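Local coordinates for secreted effector protein SifA (PDB 3CXB), which is a virulence effector required in host cells for endosomal tubulation and the formation of Salmonella-induced filaments, and interacts with host PLEKHM2, at residues S212-T217 against Q232-E237; H222-S227 against T320-S325; M239-L244 against Q311-E316. All coordinates share one frame; numbering follows the deposited sequence.

Contact 1: residues S212-T217 against Q232-E237; sequences SGIEKT and QNAFLE
Ile214 reaches Ala234 with the last carbon of its longer branch: CD1 of Ile214 lies 3.7 Å from CB of Ala234, methyl against methyl, and this pair is the close-packed heart of a small interface. CG1 stands beside the backbone N of Ile214 (chi1 -57°), which sends that branch out across the gap. The same CD1 also lies over the backbone of the facing helix, 4.3 Å from N of Phe235. The small alanine methyl lets the helices come close; the CA atoms of Ile214 and Phe235 are 7.2 Å apart. The two partners are consecutive helices, 197-220 and 228-241, joined by a short loop into a helical hairpin within the all-helical C-terminal part of SifA, a region whose fold resembles that of SopE-type exchange factors. The ring of Phe235 turns off to pack on Ala207, Ile210 and Gln211, extending the packing along helix 197-220. Away from this seam the character changes: Glu215 and Lys216 on one helix, Gln232 and Leu236 on the other, are exposed and make no contact across the pair. Thr217, directed elsewhere, returns OG1 to O of Gly213 at 3.1 Å.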
loop_
_atom_site.group_PDB
_atom_site.type_symbol
_atom_site.label_atom_id
_atom_site.label_comp_id
_atom_site.label_asym_id
_atom_site.label_seq_id
_atom_site.Cartn_x
_atom_site.Cartn_y
_atom_site.Cartn_z
ATOM N N SER A 212 4.723 -17.000 -6.652
ATOM C CA SER A 212 4.053 -16.612 -7.888
ATOM C C SER A 212 5.113 -16.019 -8.813
ATOM O O SER A 212 5.276 -16.466 -9.952
ATOM C CB SER A 212 2.966 -15.588 -7.602
ATOM O OG SER A 212 2.161 -16.038 -6.532
ATOM N N GLY A 213 5.848 -15.028 -8.317
ATOM C CA GLY A 213 6.885 -14.429 -9.133
ATOM C C GLY A 213 7.793 -15.464 -9.788
ATOM O O GLY A 213 8.150 -15.345 -10.959
ATOM N N ILE A 214 8.166 -16.493 -9.036
ATOM C CA ILE A 214 9.046 -17.522 -9.566
ATOM C C ILE A 214 8.367 -18.250 -10.708
ATOM O O ILE A 214 8.847 -18.237 -11.838
ATOM C CB ILE A 214 9.433 -18.564 -8.483
ATOM C CG1 ILE A 214 10.087 -17.860 -7.293
ATOM C CG2 ILE A 214 10.413 -19.594 -9.062
ATOM C CD1 ILE A 214 11.333 -17.081 -7.672
ATOM N N GLU A 215 7.243 -18.884 -10.403
ATOM C CA GLU A 215 6.493 -19.643 -11.392
ATOM C C GLU A 215 6.130 -18.794 -12.614
ATOM O O GLU A 215 6.073 -19.296 -13.735
ATOM C CB GLU A 215 5.225 -20.203 -10.751
ATOM C CG GLU A 215 5.478 -21.071 -9.531
ATOM C CD GLU A 215 4.193 -21.499 -8.849
ATOM O OE1 GLU A 215 3.375 -20.611 -8.498
ATOM O OE2 GLU A 215 4.001 -22.722 -8.661
ATOM N N LYS A 216 5.892 -17.506 -12.387
ATOM C CA LYS A 216 5.536 -16.589 -13.456
ATOM C C LYS A 216 6.678 -16.372 -14.452
ATOM O O LYS A 216 6.525 -16.608 -15.650
ATOM C CB LYS A 216 5.110 -15.243 -12.857
ATOM C CG LYS A 216 4.700 -14.192 -13.886
ATOM C CD LYS A 216 4.253 -12.892 -13.228
ATOM C CE LYS A 216 3.812 -11.855 -14.264
ATOM N NZ LYS A 216 3.434 -10.549 -13.635
ATOM N N THR A 217 7.818 -15.913 -13.949
ATOM C CA THR A 217 8.978 -15.663 -14.787
ATOM C C THR A 217 9.424 -16.945 -15.499
ATOM O O THR A 217 9.951 -16.895 -16.613
ATOM C CB THR A 217 10.147 -15.108 -13.939
ATOM O OG1 THR A 217 9.728 -13.919 -13.268
ATOM C CG2 THR A 217 11.348 -14.771 -14.818
ATOM N N GLN A 232 14.229 -23.099 -6.726
ATOM C CA GLN A 232 14.156 -23.186 -5.274
ATOM C C GLN A 232 15.194 -22.277 -4.629
ATOM O O GLN A 232 14.956 -21.701 -3.565
ATOM C CB GLN A 232 14.339 -24.630 -4.800
ATOM C CG GLN A 232 13.890 -24.840 -3.355
ATOM C CD GLN A 232 12.412 -24.527 -3.148
ATOM O OE1 GLN A 232 11.889 -23.556 -3.695
ATOM N NE2 GLN A 232 11.737 -25.345 -2.347
ATOM N N ASN A 233 16.343 -22.143 -5.280
ATOM C CA ASN A 233 17.378 -21.281 -4.752
ATOM C C ASN A 233 16.847 -19.849 -4.690
ATOM O O ASN A 233 17.032 -19.157 -3.692
ATOM C CB ASN A 233 18.635 -21.371 -5.622
ATOM C CG ASN A 233 19.514 -22.576 -5.266
ATOM O OD1 ASN A 233 19.022 -23.695 -5.070
ATOM N ND2 ASN A 233 20.823 -22.347 -5.184
ATOM N N ALA A 234 16.158 -19.413 -5.739
ATOM C CA ALA A 234 15.611 -18.062 -5.759
ATOM C C ALA A 234 14.612 -17.899 -4.620
ATOM O O ALA A 234 14.675 -16.931 -3.853
ATOM C CB ALA A 234 14.930 -17.770 -7.113
ATOM N N PHE A 235 13.685 -18.847 -4.509
ATOM C CA PHE A 235 12.691 -18.788 -3.445
ATOM C C PHE A 235 13.301 -18.683 -2.040
ATOM O O PHE A 235 12.820 -17.918 -1.206
ATOM C CB PHE A 235 11.798 -20.012 -3.438
ATOM C CG PHE A 235 10.859 -20.033 -2.272
ATOM C CD1 PHE A 235 9.670 -19.307 -2.311
ATOM C CD2 PHE A 235 11.177 -20.748 -1.113
ATOM C CE1 PHE A 235 8.803 -19.298 -1.221
ATOM C CE2 PHE A 235 10.308 -20.742 -0.009
ATOM C CZ PHE A 235 9.122 -20.017 -0.065
ATOM N N LEU A 236 14.330 -19.477 -1.766
ATOM C CA LEU A 236 14.970 -19.453 -0.457
ATOM C C LEU A 236 15.801 -18.200 -0.244
ATOM O O LEU A 236 15.878 -17.683 0.879
ATOM C CB LEU A 236 15.874 -20.679 -0.279
ATOM C CG LEU A 236 15.216 -22.057 -0.412
ATOM C CD1 LEU A 236 16.298 -23.117 -0.332
ATOM C CD2 LEU A 236 14.168 -22.273 0.660
ATOM N N GLU A 237 16.416 -17.723 -1.325
ATOM C CA GLU A 237 17.267 -16.545 -1.292
ATOM C C GLU A 237 16.444 -15.288 -1.023
ATOM O O GLU A 237 16.768 -14.507 -0.127
ATOM C CB GLU A 237 18.018 -16.411 -2.620
ATOM C CG GLU A 237 19.259 -15.545 -2.557
ATOM C CD GLU A 237 20.536 -16.357 -2.672
ATOM O OE1 GLU A 237 21.620 -15.803 -2.381
ATOM O OE2 GLU A 237 20.458 -17.545 -3.059
#

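Contact 2: residues H222-S227 against T320-S325; sequences HHANIS and TLHVRS
With CG anti to its backbone N (chi1 -174°), His322 extends its imidazole straight off the helix toward the loop, while Ile226 places CG1 beside its own backbone N (chi1 -65°) and so offers that branch to the ring. The two side chains cross obliquely, and CB of Ile226 lies over one face of the imidazole. The closest separations there are too short to be trusted in detail at this resolution, so the tightness of the packing is doubtful, though Ile226 does lie on that side of the ring. Ala224 comes from another direction: its CB is in the ring plane, at the edge, 3.9 Å from CE1 of His322. Between these two residues O of Asn225 approaches NE2 of His322 obliquely at 3.8 Å, a proximity and not a bond. An inverse gamma turn centred on Asn225, closed by a weak bond from N of Ile226 to O of Ala224 (3.1 Å), sets Ala224 at the edge of the ring and Ile226 over its face. On the helix side, OG of Ser325 donates to O of His322 at 2.8 Å. Directly after Ile226, Ser227 takes the N-cap position of helix 228-241. The contact thus ties the connection between helices 197-220 and 228-241 to the C-terminal end of helix 307-324, from which Leu321 packs on Thr230, Asn233 and Ala234 of helix 228-241.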
loop_
_atom_site.group_PDB
_atom_site.type_symbol
_atom_site.label_atom_id
_atom_site.label_comp_id
_atom_site.label_asym_id
_atom_site.label_seq_id
_atom_site.Cartn_x
_atom_site.Cartn_y
_atom_site.Cartn_z
ATOM N N HIS A 222 10.041 -19.821 -20.555
ATOM C CA HIS A 222 10.008 -21.256 -20.823
ATOM C C HIS A 222 11.079 -21.706 -21.814
ATOM O O HIS A 222 11.709 -22.748 -21.622
ATOM C CB HIS A 222 8.624 -21.675 -21.329
ATOM C CG HIS A 222 8.510 -23.141 -21.612
ATOM N ND1 HIS A 222 9.522 -24.033 -21.333
ATOM C CD2 HIS A 222 7.515 -23.868 -22.174
ATOM C CE1 HIS A 222 9.160 -25.244 -21.712
ATOM N NE2 HIS A 222 7.944 -25.172 -22.226
ATOM N N HIS A 223 11.300 -20.917 -22.860
ATOM C CA HIS A 223 12.309 -21.271 -23.848
ATOM C C HIS A 223 13.662 -21.446 -23.188
ATOM O O HIS A 223 14.542 -22.117 -23.722
ATOM C CB HIS A 223 12.417 -20.201 -24.928
ATOM C CG HIS A 223 13.003 -18.912 -24.449
ATOM N ND1 HIS A 223 12.269 -17.977 -23.750
ATOM C CD2 HIS A 223 14.247 -18.397 -24.582
ATOM C CE1 HIS A 223 13.036 -16.938 -23.477
ATOM N NE2 HIS A 223 14.243 -17.168 -23.971
ATOM N N ALA A 224 13.834 -20.808 -22.036
ATOM C CA ALA A 224 15.071 -20.922 -21.278
ATOM C C ALA A 224 14.861 -22.074 -20.296
ATOM O O ALA A 224 13.817 -22.172 -19.656
ATOM C CB ALA A 224 15.345 -19.635 -20.534
ATOM N N ASN A 225 15.835 -22.961 -20.185
ATOM C CA ASN A 225 15.662 -24.068 -19.277
ATOM C C ASN A 225 16.152 -23.673 -17.898
ATOM O O ASN A 225 17.333 -23.836 -17.580
ATOM C CB ASN A 225 16.419 -25.297 -19.779
ATOM C CG ASN A 225 15.772 -26.590 -19.341
ATOM O OD1 ASN A 225 16.211 -27.675 -19.725
ATOM N ND2 ASN A 225 14.717 -26.484 -18.535
ATOM N N ILE A 226 15.244 -23.131 -17.090
ATOM C CA ILE A 226 15.564 -22.721 -15.725
ATOM C C ILE A 226 15.246 -23.887 -14.794
ATOM O O ILE A 226 14.076 -24.162 -14.474
ATOM C CB ILE A 226 14.753 -21.485 -15.310
ATOM C CG1 ILE A 226 15.155 -20.294 -16.176
ATOM C CG2 ILE A 226 14.995 -21.165 -13.848
ATOM C CD1 ILE A 226 14.486 -18.993 -15.787
ATOM N N SER A 227 16.312 -24.566 -14.377
ATOM C CA SER A 227 16.227 -25.736 -13.509
ATOM C C SER A 227 15.326 -25.488 -12.329
ATOM O O SER A 227 15.209 -24.363 -11.866
ATOM C CB SER A 227 17.618 -26.128 -12.997
ATOM O OG SER A 227 18.199 -25.079 -12.252
ATOM N N THR A 320 18.635 -13.449 -12.157
ATOM C CA THR A 320 20.023 -13.182 -11.807
ATOM C C THR A 320 20.760 -14.492 -11.466
ATOM O O THR A 320 21.910 -14.711 -11.869
ATOM C CB THR A 320 20.095 -12.164 -10.630
ATOM O OG1 THR A 320 21.450 -11.750 -10.433
ATOM C CG2 THR A 320 19.574 -12.780 -9.350
ATOM N N LEU A 321 20.100 -15.377 -10.739
ATOM C CA LEU A 321 20.739 -16.633 -10.414
ATOM C C LEU A 321 20.963 -17.416 -11.702
ATOM O O LEU A 321 22.077 -17.875 -11.969
ATOM C CB LEU A 321 19.881 -17.452 -9.446
ATOM C CG LEU A 321 19.903 -17.021 -7.979
ATOM C CD1 LEU A 321 18.954 -17.907 -7.162
ATOM C CD2 LEU A 321 21.337 -17.115 -7.447
ATOM N N HIS A 322 19.913 -17.556 -12.509
ATOM C CA HIS A 322 20.016 -18.298 -13.761
ATOM C C HIS A 322 21.185 -17.852 -14.634
ATOM O O HIS A 322 21.971 -18.678 -15.090
ATOM C CB HIS A 322 18.735 -18.182 -14.574
ATOM C CG HIS A 322 18.737 -19.033 -15.802
ATOM N ND1 HIS A 322 17.773 -18.933 -16.779
ATOM C CD2 HIS A 322 19.579 -20.013 -16.206
ATOM C CE1 HIS A 322 18.020 -19.813 -17.733
ATOM N NE2 HIS A 322 19.110 -20.481 -17.409
ATOM N N VAL A 323 21.285 -16.549 -14.870
ATOM C CA VAL A 323 22.360 -16.003 -15.682
ATOM C C VAL A 323 23.716 -16.243 -15.027
ATOM O O VAL A 323 24.762 -16.087 -15.659
ATOM C CB VAL A 323 22.167 -14.497 -15.897
ATOM C CG1 VAL A 323 23.327 -13.922 -16.727
ATOM C CG2 VAL A 323 20.823 -14.253 -16.581
ATOM N N ARG A 324 23.693 -16.622 -13.756
ATOM C CA ARG A 324 24.921 -16.889 -13.031
ATOM C C ARG A 324 25.354 -18.332 -13.287
ATOM O O ARG A 324 26.543 -18.613 -13.437
ATOM C CB ARG A 324 24.701 -16.643 -11.536
ATOM C CG ARG A 324 25.975 -16.449 -10.732
ATOM C CD ARG A 324 25.674 -15.815 -9.377
ATOM N NE ARG A 324 26.891 -15.436 -8.664
ATOM C CZ ARG A 324 26.910 -14.739 -7.532
ATOM N NH1 ARG A 324 25.774 -14.342 -6.976
ATOM N NH2 ARG A 324 28.065 -14.438 -6.955
ATOM N N SER A 325 24.386 -19.243 -13.351
ATOM C CA SER A 325 24.669 -20.657 -13.601
ATOM C C SER A 325 24.983 -20.877 -15.080
ATOM O O SER A 325 25.131 -22.008 -15.539
ATOM C CB SER A 325 23.467 -21.516 -13.205
ATOM O OG SER A 325 22.373 -21.277 -14.074
#

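Contact 3: residues M239-L244 against Q311-E316; sequences MAMCGL and QKMAEE
Met313 meets Met241 and Cys242 through the outer end of a long, flexible side chain, and following it outward shows how a thioether can span a gap that the backbones leave wide: the CA atoms of Met241 and Met313 are 9.9 Å apart. CB of Met313 points toward the other segment but is still too far away to touch it. The first torsion places CG between the backbone N and the carbonyl carbon (chi1 67°), and the next continues fully extended (chi2 180°), so that CG serves as a spacer, 5.4 Å from SG of Cys242. SD is the first atom to come near a partner, 4.4 Å from SG of Cys242, a loose approach of two sulfurs. Here the chain bends (chi3 -81°), and the bend brings CE into the angle between the two facing residues. That methyl of Met313 lies 4.2 Å from SD of Met241 and 4.3 Å from SG of Cys242. CE of Met313 also lies 4.2 Å from CB of Met241, near both the base and the sulfur of that side chain. The two methionines slide past each other in opposite directions. The site lies at the surface, where helix 228-241 runs out and Gly243, with positive phi, leaves helical geometry; the other partner is the first half of helix 307-324. Nearby, Met239 turns instead to Ala207 of helix 197-220. Two thioethers and a thiol, meeting at van der Waals range or a little beyond, are polarisable but carry no net charge and form no directional bond across this gap, so the contact probably rests on dispersion and a modest burial of apolar surface, an interaction that probably tolerates small shifts.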
loop_
_atom_site.group_PDB
_atom_site.type_symbol
_atom_site.label_atom_id
_atom_site.label_comp_id
_atom_site.label_asym_id
_atom_site.label_seq_id
_atom_site.Cartn_x
_atom_site.Cartn_y
_atom_site.Cartn_z
ATOM N N MET A 239 13.467 -15.176 0.227
ATOM C CA MET A 239 12.856 -15.320 1.548
ATOM C C MET A 239 13.886 -14.895 2.590
ATOM O O MET A 239 13.562 -14.230 3.576
ATOM C CB MET A 239 12.473 -16.771 1.824
ATOM C CG MET A 239 11.223 -17.250 1.144
ATOM S SD MET A 239 9.789 -16.521 1.889
ATOM C CE MET A 239 9.355 -17.737 3.099
ATOM N N ALA A 240 15.139 -15.276 2.359
ATOM C CA ALA A 240 16.189 -14.943 3.299
ATOM C C ALA A 240 16.398 -13.450 3.370
ATOM O O ALA A 240 16.414 -12.885 4.453
ATOM C CB ALA A 240 17.484 -15.639 2.923
ATOM N N MET A 241 16.553 -12.807 2.223
ATOM C CA MET A 241 16.765 -11.370 2.215
ATOM C C MET A 241 15.660 -10.613 2.938
ATOM O O MET A 241 15.908 -9.575 3.538
ATOM C CB MET A 241 16.878 -10.867 0.783
ATOM C CG MET A 241 18.275 -10.913 0.233
ATOM S SD MET A 241 18.302 -10.541 -1.532
ATOM C CE MET A 241 18.784 -12.166 -2.171
ATOM N N CYS A 242 14.440 -11.131 2.872
ATOM C CA CYS A 242 13.307 -10.487 3.524
ATOM C C CYS A 242 13.257 -10.846 4.989
ATOM O O CYS A 242 12.411 -10.349 5.729
ATOM C CB CYS A 242 12.007 -10.893 2.848
ATOM S SG CYS A 242 11.979 -10.384 1.138
ATOM N N GLY A 243 14.161 -11.736 5.388
ATOM C CA GLY A 243 14.259 -12.148 6.776
ATOM C C GLY A 243 13.273 -13.183 7.255
ATOM O O GLY A 243 13.574 -13.910 8.193
ATOM N N LEU A 244 12.106 -13.255 6.626
ATOM C CA LEU A 244 11.078 -14.207 7.027
ATOM C C LEU A 244 11.443 -15.654 6.749
ATOM O O LEU A 244 12.173 -15.944 5.808
ATOM C CB LEU A 244 9.756 -13.871 6.337
ATOM C CG LEU A 244 8.818 -12.965 7.145
ATOM C CD1 LEU A 244 9.589 -11.767 7.715
ATOM C CD2 LEU A 244 7.664 -12.513 6.260
ATOM N N GLN A 311 7.490 -9.477 -4.984
ATOM C CA GLN A 311 7.336 -10.406 -6.093
ATOM C C GLN A 311 8.350 -10.091 -7.179
ATOM O O GLN A 311 8.896 -10.998 -7.796
ATOM C CB GLN A 311 5.930 -10.321 -6.677
ATOM C CG GLN A 311 5.615 -11.440 -7.657
ATOM C CD GLN A 311 4.200 -11.357 -8.202
ATOM O OE1 GLN A 311 3.874 -10.450 -8.960
ATOM N NE2 GLN A 311 3.352 -12.298 -7.808
ATOM N N LYS A 312 8.616 -8.806 -7.404
ATOM C CA LYS A 312 9.561 -8.413 -8.444
ATOM C C LYS A 312 10.978 -8.784 -8.119
ATOM O O LYS A 312 11.671 -9.336 -8.969
ATOM C CB LYS A 312 9.514 -6.908 -8.720
ATOM C CG LYS A 312 8.249 -6.438 -9.410
ATOM C CD LYS A 312 8.282 -4.933 -9.663
ATOM C CE LYS A 312 6.948 -4.419 -10.209
ATOM N NZ LYS A 312 6.999 -2.961 -10.522
ATOM N N MET A 313 11.417 -8.489 -6.897
ATOM C CA MET A 313 12.789 -8.806 -6.534
ATOM C C MET A 313 12.980 -10.318 -6.606
ATOM O O MET A 313 14.078 -10.817 -6.885
ATOM C CB MET A 313 13.130 -8.254 -5.152
ATOM C CG MET A 313 12.401 -8.874 -4.014
ATOM S SD MET A 313 12.943 -8.104 -2.461
ATOM C CE MET A 313 14.459 -8.978 -2.147
ATOM N N ALA A 314 11.894 -11.047 -6.382
ATOM C CA ALA A 314 11.948 -12.491 -6.485
ATOM C C ALA A 314 12.171 -12.837 -7.960
ATOM O O ALA A 314 13.005 -13.661 -8.289
ATOM C CB ALA A 314 10.644 -13.122 -5.980
ATOM N N GLU A 315 11.429 -12.198 -8.848
ATOM C CA GLU A 315 11.590 -12.464 -10.263
ATOM C C GLU A 315 13.013 -12.130 -10.698
ATOM O O GLU A 315 13.590 -12.815 -11.536
ATOM C CB GLU A 315 10.590 -11.621 -11.065
ATOM C CG GLU A 315 9.162 -12.021 -10.796
ATOM C CD GLU A 315 8.157 -11.010 -11.283
ATOM O OE1 GLU A 315 6.956 -11.249 -11.068
ATOM O OE2 GLU A 315 8.549 -9.980 -11.871
ATOM N N GLU A 316 13.579 -11.084 -10.108
ATOM C CA GLU A 316 14.915 -10.656 -10.486
ATOM C C GLU A 316 15.952 -11.587 -9.922
ATOM O O GLU A 316 17.048 -11.696 -10.463
ATOM C CB GLU A 316 15.169 -9.222 -10.015
ATOM C CG GLU A 316 14.346 -8.156 -10.725
ATOM C CD GLU A 316 14.590 -6.785 -10.135
ATOM O OE1 GLU A 316 15.773 -6.400 -10.018
ATOM O OE2 GLU A 316 13.612 -6.091 -9.785
#

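All three contacts belong to one helical cluster in the C-terminal part of the chain, built from helices 197-220, 228-241 and 307-324. Contact 1 pairs the first two helices, contact 3 the second with the third, and contact 2 joins the loop between the first two to the third. Centres lie about 8 Å apart for contacts 1 and 3, about 11 Å for contacts 1 and 2, and about 17 Å for contacts 2 and 3. Along the chain contact 3 follows contact 1 and is nested inside the loop closed by contact 2, whose segments alternate with those of contact 1. Helix 307-324 thereby fits a helical hairpin earlier in sequence, within a domain that tubule formation requires.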